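Local coordinates for chromosome-partitioning protein ParB (Caulobacter vibrioides NA1000, PDB 6S6H) that binds the centromeric parS DNA site near the replication origin through the helix-turn-helix domain present here and takes part in chromosome partition, at residues 100-103 with 104-108; 45-48 with 49-53. All blocks are in the same frame, centred on the assembly; numbering follows the deposited sequence.

Contact 1: residues 100-103 with 104-108. With nucleotides of chain C; nucleotides of chain D.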
ATOM      1  N   LEU B 100       2.027 -13.685  10.456  1.00 47.39           N
ATOM      2  CA  LEU B 100       2.795 -13.886   9.199  1.00 46.77           C
ATOM      3  C   LEU B 100       2.746 -12.611   8.351  1.00 45.30           C
ATOM      4  O   LEU B 100       1.653 -12.034   8.210  1.00 44.36           O
ATOM      5  CB  LEU B 100       2.208 -15.062   8.409  1.00 46.50           C
ATOM      6  CG  LEU B 100       2.187 -16.417   9.118  1.00 47.66           C
ATOM      7  CD1 LEU B 100       1.627 -17.491   8.196  1.00 47.38           C
ATOM      8  CD2 LEU B 100       3.572 -16.808   9.612  1.00 48.95           C
ATOM      9  N   SER B 101       3.893 -12.211   7.801  1.00 45.34           N
ATOM     10  CA  SER B 101       4.015 -11.202   6.717  1.00 44.47           C
ATOM     11  C   SER B 101       3.306 -11.728   5.467  1.00 43.65           C
ATOM     12  O   SER B 101       3.007 -12.942   5.423  1.00 43.82           O
ATOM     13  CB  SER B 101       5.463 -10.896   6.425  1.00 45.03           C
ATOM     14  OG  SER B 101       6.111 -12.024   5.858  1.00 45.30           O
ATOM     15  N   VAL B 102       3.065 -10.855   4.485  1.00 42.84           N
ATOM     16  CA  VAL B 102       2.461 -11.234   3.174  1.00 42.35           C
ATOM     17  C   VAL B 102       3.446 -12.148   2.428  1.00 42.51           C
ATOM     18  O   VAL B 102       2.988 -13.090   1.762  1.00 42.37           O
ATOM     19  CB  VAL B 102       2.078  -9.995   2.341  1.00 41.82           C
ATOM     20  CG1 VAL B 102       1.607 -10.383   0.947  1.00 41.48           C
ATOM     21  CG2 VAL B 102       1.022  -9.155   3.043  1.00 41.31           C
ATOM     22  N   ARG B 103       4.747 -11.892   2.557  1.00 42.85           N
ATOM     23  CA  ARG B 103       5.824 -12.716   1.944  1.00 43.60           C
ATOM     24  C   ARG B 103       5.767 -14.138   2.522  1.00 44.56           C
ATOM     25  O   ARG B 103       5.782 -15.105   1.732  1.00 44.45           O
ATOM     26  CB  ARG B 103       7.194 -12.060   2.165  1.00 43.84           C
ATOM     27  CG  ARG B 103       8.022 -11.924   0.897  1.00 43.80           C
ATOM     28  CD  ARG B 103       7.707 -10.659   0.121  1.00 42.73           C
ATOM     29  NE  ARG B 103       6.329 -10.624  -0.357  1.00 41.65           N
ATOM     30  CZ  ARG B 103       5.592  -9.522  -0.494  1.00 40.87           C
ATOM     31  NH1 ARG B 103       6.083  -8.334  -0.180  1.00 40.79           N
ATOM     32  NH2 ARG B 103       4.350  -9.610  -0.937  1.00 40.10           N
ATOM     33  N   GLU B 104       5.694 -14.260   3.850  1.00 45.74           N
ATOM     34  CA  GLU B 104       5.586 -15.563   4.564  1.00 47.07           C
ATOM     35  C   GLU B 104       4.278 -16.251   4.158  1.00 46.83           C
ATOM     36  O   GLU B 104       4.290 -17.484   3.977  1.00 47.29           O
ATOM     37  CB  GLU B 104       5.670 -15.356   6.078  1.00 47.96           C
ATOM     38  CG  GLU B 104       7.079 -15.065   6.568  1.00 49.15           C
ATOM     39  CD  GLU B 104       7.196 -14.684   8.033  1.00 50.02           C
ATOM     40  OE1 GLU B 104       6.258 -14.050   8.551  1.00 49.49           O
ATOM     41  OE2 GLU B 104       8.227 -15.026   8.655  1.00 51.57           O
ATOM     42  N   THR B 105       3.197 -15.479   4.012  1.00 46.36           N
ATOM     43  CA  THR B 105       1.851 -15.972   3.620  1.00 46.10           C
ATOM     44  C   THR B 105       1.913 -16.562   2.204  1.00 46.37           C
ATOM     45  O   THR B 105       1.319 -17.631   1.992  1.00 46.63           O
ATOM     46  CB  THR B 105       0.804 -14.857   3.747  1.00 45.28           C
ATOM     47  OG1 THR B 105       0.809 -14.420   5.106  1.00 45.55           O
ATOM     48  CG2 THR B 105      -0.590 -15.296   3.352  1.00 44.74           C
ATOM     49  N   GLU B 106       2.599 -15.890   1.276  1.00 46.76           N
ATOM     50  CA  GLU B 106       2.821 -16.366  -0.118  1.00 46.85           C
ATOM     51  C   GLU B 106       3.544 -17.720  -0.089  1.00 48.79           C
ATOM     52  O   GLU B 106       3.176 -18.594  -0.898  1.00 49.16           O
ATOM     53  CB  GLU B 106       3.613 -15.330  -0.918  1.00 46.15           C
ATOM     54  CG  GLU B 106       2.781 -14.120  -1.301  1.00 44.94           C
ATOM     55  CD  GLU B 106       3.562 -12.884  -1.714  1.00 44.44           C
ATOM     56  OE1 GLU B 106       4.807 -12.958  -1.799  1.00 44.57           O
ATOM     57  OE2 GLU B 106       2.916 -11.845  -1.948  1.00 43.13           O
ATOM     58  N   ALA B 107       4.522 -17.884   0.808  1.00 50.42           N
ATOM     59  CA  ALA B 107       5.304 -19.130   0.999  1.00 52.33           C
ATOM     60  C   ALA B 107       4.376 -20.248   1.481  1.00 53.24           C
ATOM     61  O   ALA B 107       4.474 -21.369   0.946  1.00 53.61           O
ATOM     62  CB  ALA B 107       6.444 -18.893   1.959  1.00 53.24           C
ATOM     63  N   LEU B 108       3.500 -19.945   2.442  1.00 54.20           N
ATOM     64  CA  LEU B 108       2.509 -20.905   3.001  1.00 55.51           C
ATOM     65  C   LEU B 108       1.608 -21.416   1.870  1.00 56.34           C
ATOM     66  O   LEU B 108       1.383 -22.641   1.809  1.00 57.35           O
ATOM     67  CB  LEU B 108       1.699 -20.201   4.093  1.00 55.27           C
ATOM     68  CG  LEU B 108       0.637 -21.043   4.797  1.00 55.66           C
ATOM     69  CD1 LEU B 108       1.250 -22.279   5.437  1.00 57.15           C
ATOM     70  CD2 LEU B 108      -0.094 -20.212   5.840  1.00 55.64           C
TER
ATOM     71  P    DG C  11       3.049  -7.241   5.838  1.00 39.41           P
ATOM     72  OP1  DG C  11       2.152  -7.813   6.877  1.00 40.19           O
ATOM     73  OP2  DG C  11       3.805  -8.161   4.947  1.00 40.00           O
ATOM     74  O5'  DG C  11       2.267  -6.225   4.890  1.00 37.34           O
ATOM     75  C5'  DG C  11       1.497  -5.145   5.431  1.00 36.21           C
ATOM     76  C4'  DG C  11       1.087  -4.200   4.326  1.00 35.40           C
ATOM     77  O4'  DG C  11       2.245  -3.828   3.540  1.00 34.59           O
ATOM     78  C3'  DG C  11       0.068  -4.758   3.330  1.00 35.54           C
ATOM     79  O3'  DG C  11      -0.837  -3.700   2.979  1.00 34.53           O
ATOM     80  C2'  DG C  11       0.942  -5.259   2.192  1.00 35.52           C
ATOM     81  C1'  DG C  11       2.106  -4.281   2.200  1.00 35.04           C
ATOM     82  N9   DG C  11       3.383  -4.855   1.792  1.00 35.66           N
ATOM     83  C8   DG C  11       3.906  -6.069   2.167  1.00 36.67           C
ATOM     84  N7   DG C  11       5.086  -6.297   1.656  1.00 37.01           N
ATOM     85  C5   DG C  11       5.355  -5.167   0.896  1.00 36.41           C
ATOM     86  C6   DG C  11       6.480  -4.847   0.093  1.00 36.90           C
ATOM     87  O6   DG C  11       7.501  -5.515  -0.106  1.00 38.27           O
ATOM     88  N1   DG C  11       6.342  -3.600  -0.507  1.00 36.71           N
ATOM     89  C2   DG C  11       5.259  -2.768  -0.359  1.00 36.15           C
ATOM     90  N2   DG C  11       5.313  -1.603  -1.020  1.00 36.40           N
ATOM     91  N3   DG C  11       4.201  -3.059   0.381  1.00 35.57           N
ATOM     92  C4   DG C  11       4.316  -4.265   0.975  1.00 35.72           C
TER
ATOM     93  P    DC D   8      10.201 -14.282  -6.995  1.00 50.06           P
ATOM     94  OP1  DC D   8      11.428 -14.702  -7.712  1.00 52.29           O
ATOM     95  OP2  DC D   8       9.944 -14.786  -5.620  1.00 50.10           O
ATOM     96  O5'  DC D   8      10.154 -12.686  -7.007  1.00 48.16           O
ATOM     97  C5'  DC D   8      10.294 -11.987  -8.257  1.00 48.63           C
ATOM     98  C4'  DC D   8      10.117 -10.498  -8.069  1.00 47.61           C
ATOM     99  O4'  DC D   8       8.753 -10.192  -7.690  1.00 46.05           O
ATOM    100  C3'  DC D   8      10.995  -9.861  -6.990  1.00 48.18           C
ATOM    101  O3'  DC D   8      11.352  -8.549  -7.432  1.00 48.44           O
ATOM    102  C2'  DC D   8      10.053  -9.750  -5.806  1.00 46.37           C
ATOM    103  C1'  DC D   8       8.773  -9.373  -6.530  1.00 44.80           C
ATOM    104  N1   DC D   8       7.500  -9.569  -5.815  1.00 43.31           N
ATOM    105  C2   DC D   8       6.451  -8.677  -6.066  1.00 42.00           C
ATOM    106  O2   DC D   8       6.636  -7.740  -6.859  1.00 42.18           O
ATOM    107  N3   DC D   8       5.267  -8.854  -5.436  1.00 40.89           N
ATOM    108  C4   DC D   8       5.107  -9.876  -4.592  1.00 41.38           C
ATOM    109  N4   DC D   8       3.922 -10.011  -3.993  1.00 40.98           N
ATOM    110  C5   DC D   8       6.156 -10.804  -4.324  1.00 42.70           C
ATOM    111  C6   DC D   8       7.322 -10.619  -4.956  1.00 43.54           C
TER
ATOM    112  P    DT C  12      -1.852  -3.835   1.754  1.00 34.21           P
ATOM    113  OP1  DT C  12      -3.042  -3.002   2.061  1.00 35.32           O
ATOM    114  OP2  DT C  12      -2.026  -5.275   1.423  1.00 34.85           O
ATOM    115  O5'  DT C  12      -1.072  -3.127   0.563  1.00 33.52           O
ATOM    116  C5'  DT C  12      -0.700  -1.753   0.677  1.00 33.50           C
ATOM    117  C4'  DT C  12      -0.326  -1.187  -0.672  1.00 33.99           C
ATOM    118  O4'  DT C  12       0.921  -1.757  -1.127  1.00 34.10           O
ATOM    119  C3'  DT C  12      -1.333  -1.418  -1.793  1.00 35.08           C
ATOM    120  O3'  DT C  12      -1.373  -0.211  -2.552  1.00 36.16           O
ATOM    121  C2'  DT C  12      -0.750  -2.586  -2.569  1.00 35.59           C
ATOM    122  C1'  DT C  12       0.754  -2.427  -2.368  1.00 35.47           C
ATOM    123  N1   DT C  12       1.556  -3.673  -2.306  1.00 36.09           N
ATOM    124  C2   DT C  12       2.811  -3.660  -2.870  1.00 36.54           C
ATOM    125  O2   DT C  12       3.262  -2.700  -3.472  1.00 36.84           O
ATOM    126  N3   DT C  12       3.518  -4.829  -2.720  1.00 37.60           N
ATOM    127  C4   DT C  12       3.107  -5.974  -2.061  1.00 38.13           C
ATOM    128  O4   DT C  12       3.849  -6.953  -2.013  1.00 38.73           O
ATOM    129  C5   DT C  12       1.782  -5.913  -1.487  1.00 37.34           C
ATOM    130  C7   DT C  12       1.251  -7.107  -0.759  1.00 37.74           C
ATOM    131  C6   DT C  12       1.092  -4.774  -1.618  1.00 36.59           C
TER
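R103 and E106 lie side by side at the start of helix 102-110, pointing the same way into the bases of the parS DNA. Beyond CB the R103 chain bends at chi2 (86°) and again at chi3, bringing CD near E106 OE1. NE then donates to E106 OE1 at 3.1 Å and NH2 to E106 OE2 at 2.8 Å, a side-on, two-nitrogen salt bridge. Both oxygens are nearly in the guanidinium plane, yet are met from above the carboxylate plane, the two planes being 32° apart. Around CZ, the base of DC8 of chain D lies over one face of the guanidinium, its C4 nearest, while E106 OE2 and O4 of DT12 of chain C sit at the edge. At the tip, NH2 also donates to that O4 at 2.9 Å, while NH1 bonds it weakly and comes within 2.9 Å of N7 of DG11 of chain C.

E106 OE2 in turn accepts from N4 of DC8, also at 2.9 Å. Behind this pair, S101 caps the helix: its OG accepts from E104 N at 3.0 Å and E104 OE1 answers by accepting from S101 N through its anti lone pair, a capping box. T105 OG1 and T105 N reach S101 O from opposite faces of its plane, and V102 N donates almost straight (177°) to OP2 of DG11.

With one carboxylate oxygen shared between arginine and cytosine, the salt bridge both fixes the rotation of the guanidinium and ties the readout of one strand to that of the other; the cationic partner would probably favour an ionised E106.

Contact 2: residues 45-48 with 49-53. With nucleotides of chain C; nucleotides of chain D.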
ATOM      1  N   ILE B  45      -8.559   5.012 -13.961  1.00 46.22           N
ATOM      2  CA  ILE B  45      -8.140   5.285 -12.553  1.00 45.81           C
ATOM      3  C   ILE B  45      -6.612   5.400 -12.462  1.00 46.02           C
ATOM      4  O   ILE B  45      -6.123   5.615 -11.341  1.00 46.33           O
ATOM      5  CB  ILE B  45      -8.698   4.219 -11.586  1.00 44.95           C
ATOM      6  CG1 ILE B  45      -7.947   2.887 -11.683  1.00 44.55           C
ATOM      7  CG2 ILE B  45     -10.194   4.041 -11.794  1.00 45.05           C
ATOM      8  CD1 ILE B  45      -8.354   1.878 -10.636  1.00 43.78           C
ATOM      9  N   GLY B  46      -5.889   5.266 -13.580  1.00 46.45           N
ATOM     10  CA  GLY B  46      -4.417   5.379 -13.634  1.00 46.44           C
ATOM     11  C   GLY B  46      -3.726   4.254 -12.877  1.00 45.70           C
ATOM     12  O   GLY B  46      -2.707   4.526 -12.221  1.00 45.85           O
ATOM     13  N   LYS B  47      -4.257   3.033 -12.970  1.00 45.57           N
ATOM     14  CA  LYS B  47      -3.700   1.807 -12.332  1.00 45.03           C
ATOM     15  C   LYS B  47      -3.508   0.730 -13.405  1.00 44.40           C
ATOM     16  O   LYS B  47      -3.842   0.991 -14.576  1.00 44.24           O
ATOM     17  CB  LYS B  47      -4.630   1.314 -11.217  1.00 45.22           C
ATOM     18  CG  LYS B  47      -4.622   2.161  -9.950  1.00 45.76           C
ATOM     19  CD  LYS B  47      -3.397   1.939  -9.093  1.00 46.30           C
ATOM     20  CE  LYS B  47      -2.965   3.178  -8.338  1.00 47.16           C
ATOM     21  NZ  LYS B  47      -4.006   3.626  -7.384  1.00 47.42           N
ATOM     22  N   SER B  48      -2.984  -0.432 -13.007  1.00 43.52           N
ATOM     23  CA  SER B  48      -2.761  -1.617 -13.877  1.00 43.11           C
ATOM     24  C   SER B  48      -4.047  -2.446 -13.970  1.00 42.59           C
ATOM     25  O   SER B  48      -4.885  -2.367 -13.053  1.00 42.07           O
ATOM     26  CB  SER B  48      -1.611  -2.453 -13.372  1.00 42.63           C
ATOM     27  OG  SER B  48      -1.955  -3.109 -12.160  1.00 41.94           O
ATOM     28  N   ARG B  49      -4.178  -3.227 -15.041  1.00 42.64           N
ATOM     29  CA  ARG B  49      -5.330  -4.134 -15.281  1.00 42.39           C
ATOM     30  C   ARG B  49      -5.340  -5.227 -14.199  1.00 41.48           C
ATOM     31  O   ARG B  49      -6.437  -5.559 -13.708  1.00 40.99           O
ATOM     32  CB  ARG B  49      -5.248  -4.672 -16.715  1.00 42.99           C
ATOM     33  CG  ARG B  49      -6.488  -5.409 -17.201  1.00 43.17           C
ATOM     34  CD  ARG B  49      -6.595  -6.837 -16.697  1.00 42.98           C
ATOM     35  NE  ARG B  49      -5.354  -7.585 -16.850  1.00 43.32           N
ATOM     36  CZ  ARG B  49      -5.144  -8.815 -16.387  1.00 43.68           C
ATOM     37  NH1 ARG B  49      -6.098  -9.457 -15.731  1.00 43.65           N
ATOM     38  NH2 ARG B  49      -3.972  -9.401 -16.585  1.00 43.91           N
ATOM     39  N   SER B  50      -4.169  -5.751 -13.818  1.00 41.15           N
ATOM     40  CA  SER B  50      -4.026  -6.827 -12.798  1.00 40.89           C
ATOM     41  C   SER B  50      -4.455  -6.319 -11.412  1.00 40.57           C
ATOM     42  O   SER B  50      -5.069  -7.108 -10.663  1.00 40.10           O
ATOM     43  CB  SER B  50      -2.628  -7.391 -12.773  1.00 40.76           C
ATOM     44  OG  SER B  50      -1.668  -6.379 -12.527  1.00 40.52           O
ATOM     45  N   HIS B  51      -4.156  -5.055 -11.089  1.00 40.80           N
ATOM     46  CA  HIS B  51      -4.603  -4.373  -9.845  1.00 40.75           C
ATOM     47  C   HIS B  51      -6.134  -4.399  -9.768  1.00 40.59           C
ATOM     48  O   HIS B  51      -6.668  -4.755  -8.701  1.00 40.10           O
ATOM     49  CB  HIS B  51      -4.058  -2.938  -9.774  1.00 41.31           C
ATOM     50  CG  HIS B  51      -4.657  -2.131  -8.671  1.00 41.05           C
ATOM     51  ND1 HIS B  51      -4.315  -2.326  -7.349  1.00 40.77           N
ATOM     52  CD2 HIS B  51      -5.587  -1.151  -8.685  1.00 41.19           C
ATOM     53  CE1 HIS B  51      -5.000  -1.491  -6.595  1.00 40.90           C
ATOM     54  NE2 HIS B  51      -5.789  -0.760  -7.390  1.00 41.14           N
ATOM     55  N   VAL B  52      -6.804  -4.048 -10.868  1.00 41.27           N
ATOM     56  CA  VAL B  52      -8.295  -3.999 -10.970  1.00 41.62           C
ATOM     57  C   VAL B  52      -8.840  -5.421 -10.780  1.00 41.65           C
ATOM     58  O   VAL B  52      -9.793  -5.590  -9.984  1.00 41.62           O
ATOM     59  CB  VAL B  52      -8.748  -3.380 -12.308  1.00 42.03           C
ATOM     60  CG1 VAL B  52     -10.251  -3.504 -12.517  1.00 42.27           C
ATOM     61  CG2 VAL B  52      -8.310  -1.927 -12.429  1.00 42.41           C
ATOM     62  N   ALA B  53      -8.241  -6.397 -11.472  1.00 41.65           N
ATOM     63  CA  ALA B  53      -8.610  -7.831 -11.431  1.00 41.61           C
ATOM     64  C   ALA B  53      -8.442  -8.373 -10.005  1.00 41.07           C
ATOM     65  O   ALA B  53      -9.401  -8.975  -9.482  1.00 41.49           O
ATOM     66  CB  ALA B  53      -7.762  -8.607 -12.411  1.00 42.02           C
TER
ATOM     67  P    DA C  14      -0.357  -0.268 -10.379  1.00 45.31           P
ATOM     68  OP1  DA C  14      -0.165   0.998 -11.127  1.00 46.34           O
ATOM     69  OP2  DA C  14      -1.682  -0.944 -10.394  1.00 45.78           O
ATOM     70  O5'  DA C  14       0.773  -1.259 -10.898  1.00 46.22           O
ATOM     71  C5'  DA C  14       2.150  -0.852 -10.849  1.00 46.57           C
ATOM     72  C4'  DA C  14       3.038  -1.916 -11.446  1.00 47.38           C
ATOM     73  O4'  DA C  14       3.022  -3.095 -10.609  1.00 46.64           O
ATOM     74  C3'  DA C  14       2.637  -2.396 -12.837  1.00 49.02           C
ATOM     75  O3'  DA C  14       3.852  -2.695 -13.522  1.00 50.64           O
ATOM     76  C2'  DA C  14       1.827  -3.645 -12.548  1.00 48.38           C
ATOM     77  C1'  DA C  14       2.568  -4.215 -11.354  1.00 47.21           C
ATOM     78  N9   DA C  14       1.773  -5.050 -10.455  1.00 46.16           N
ATOM     79  C8   DA C  14       0.473  -4.876 -10.048  1.00 45.75           C
ATOM     80  N7   DA C  14       0.057  -5.792  -9.208  1.00 44.98           N
ATOM     81  C5   DA C  14       1.162  -6.616  -9.039  1.00 44.84           C
ATOM     82  C6   DA C  14       1.369  -7.773  -8.270  1.00 44.90           C
ATOM     83  N6   DA C  14       0.435  -8.323  -7.491  1.00 44.50           N
ATOM     84  N1   DA C  14       2.587  -8.357  -8.330  1.00 46.01           N
ATOM     85  C2   DA C  14       3.526  -7.803  -9.111  1.00 46.54           C
ATOM     86  N3   DA C  14       3.447  -6.722  -9.882  1.00 46.29           N
ATOM     87  C4   DA C  14       2.226  -6.167  -9.799  1.00 45.53           C
TER
ATOM     88  P    DT D   3     -12.715  -8.252 -19.049  1.00 49.46           P
ATOM     89  OP1  DT D   3     -14.128  -8.091 -18.623  1.00 50.30           O
ATOM     90  OP2  DT D   3     -11.795  -7.088 -19.020  1.00 48.24           O
ATOM     91  O5'  DT D   3     -12.083  -9.429 -18.180  1.00 48.28           O
ATOM     92  C5'  DT D   3     -12.604 -10.773 -18.260  1.00 48.38           C
ATOM     93  C4'  DT D   3     -11.646 -11.759 -17.633  1.00 47.34           C
ATOM     94  O4'  DT D   3     -10.416 -11.824 -18.391  1.00 46.77           O
ATOM     95  C3'  DT D   3     -11.236 -11.453 -16.184  1.00 46.36           C
ATOM     96  O3'  DT D   3     -11.650 -12.524 -15.323  1.00 47.24           O
ATOM     97  C2'  DT D   3      -9.722 -11.318 -16.249  1.00 44.98           C
ATOM     98  C1'  DT D   3      -9.387 -12.133 -17.474  1.00 45.43           C
ATOM     99  N1   DT D   3      -8.087 -11.833 -18.109  1.00 44.96           N
ATOM    100  C2   DT D   3      -7.145 -12.838 -18.145  1.00 44.53           C
ATOM    101  O2   DT D   3      -7.337 -13.950 -17.678  1.00 44.76           O
ATOM    102  N3   DT D   3      -5.963 -12.492 -18.751  1.00 44.15           N
ATOM    103  C4   DT D   3      -5.634 -11.271 -19.306  1.00 44.12           C
ATOM    104  O4   DT D   3      -4.526 -11.109 -19.813  1.00 44.00           O
ATOM    105  C5   DT D   3      -6.666 -10.261 -19.230  1.00 44.13           C
ATOM    106  C7   DT D   3      -6.400  -8.906 -19.807  1.00 44.12           C
ATOM    107  C6   DT D   3      -7.825 -10.588 -18.640  1.00 44.70           C
ATOM    108  P    DG D   4     -11.252 -12.538 -13.762  1.00 46.22           P
ATOM    109  OP1  DG D   4     -12.423 -13.035 -12.994  1.00 47.22           O
ATOM    110  OP2  DG D   4     -10.670 -11.217 -13.413  1.00 45.86           O
ATOM    111  O5'  DG D   4     -10.120 -13.658 -13.707  1.00 45.15           O
ATOM    112  C5'  DG D   4     -10.455 -15.040 -13.940  1.00 45.47           C
ATOM    113  C4'  DG D   4      -9.343 -15.943 -13.462  1.00 45.07           C
ATOM    114  O4'  DG D   4      -8.148 -15.706 -14.243  1.00 44.42           O
ATOM    115  C3'  DG D   4      -8.933 -15.749 -12.004  1.00 44.41           C
ATOM    116  O3'  DG D   4      -8.643 -17.017 -11.413  1.00 44.56           O
ATOM    117  C2'  DG D   4      -7.710 -14.855 -12.102  1.00 43.26           C
ATOM    118  C1'  DG D   4      -7.077 -15.314 -13.402  1.00 43.81           C
ATOM    119  N9   DG D   4      -6.320 -14.286 -14.107  1.00 43.32           N
ATOM    120  C8   DG D   4      -6.784 -13.067 -14.538  1.00 42.85           C
ATOM    121  N7   DG D   4      -5.877 -12.364 -15.160  1.00 42.58           N
ATOM    122  C5   DG D   4      -4.748 -13.171 -15.146  1.00 42.59           C
ATOM    123  C6   DG D   4      -3.452 -12.945 -15.674  1.00 42.91           C
ATOM    124  O6   DG D   4      -3.027 -11.952 -16.275  1.00 42.62           O
ATOM    125  N1   DG D   4      -2.610 -14.028 -15.445  1.00 44.12           N
ATOM    126  C2   DG D   4      -2.968 -15.181 -14.788  1.00 44.86           C
ATOM    127  N2   DG D   4      -2.012 -16.115 -14.664  1.00 46.31           N
ATOM    128  N3   DG D   4      -4.173 -15.403 -14.291  1.00 44.33           N
ATOM    129  C4   DG D   4      -5.007 -14.364 -14.505  1.00 43.38           C
TER
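S48, the N-cap of helix 49-57, meets H51 one turn on and a DNA phosphate at the same time. Its hydroxyl sits between the backbone N and the carbonyl carbon (chi1 70°), a rotation that brings OG to H51 N, from which it accepts a capping bond of 3.1 Å. The same OG is hydrogen-bonded at 2.8 Å to OP2 of DA14 of chain C, and S48 N donates to that oxygen as well, at 3.0 Å. One phosphate oxygen is thus gripped by the amide and the hydroxyl of a single residue, right at the N-terminus of a helix, whose dipole would be expected to favour the negative charge. The weak bond from V52 N to S48 O begins the helical ladder.

H51 packs beside the cap, its CB 3.2 Å from the same OP2 of DA14. With CG anti to the backbone N (chi1 170°), the imidazole is carried back toward K47, to which it offers a face. There CD of K47 lies over the ring, 4.1 Å from the centroid and offset toward the rim, a CH-pi contact; K47 CB and CG lie against H51 CD2. The K47 chain, bent along its length, carries NZ on to a weak bond with Q14.

R49 sends its guanidinium into the major groove. NH1 donates to N7 and NH2 to O6 of DG4 of chain D, the latter at 2.7 Å, a common way of reading guanine, while the methyl-bearing side of DT3 of chain D lies over one guanidinium face. Helix 38-45, a short turn through G46, and helix 49-57 set in the groove as recognition helix make up the helix-turn-helix of the ParB family.

Both contacts are partly buried helix starts of the ParB HTH domain, each holding a serine N-cap against the parS duplex, with centres about 23 Å apart and no touch between them. Contact 2 begins the second helix of the helix-turn-helix, packed on helix 38-45; contact 1 begins helix 102-110, backed by helices 76-81 and 88-98, and has two exposed residues among those that touch, contact 2 none. In each, a backbone amide at the helix start binds a phosphate of chain C. Their base-reading chemistry differs: the arginine of 49-53 pairs with a guanine of chain D and packs on E39 of helix 38-45, whereas that of 100-103 is salt-bridged to a glutamate one turn on.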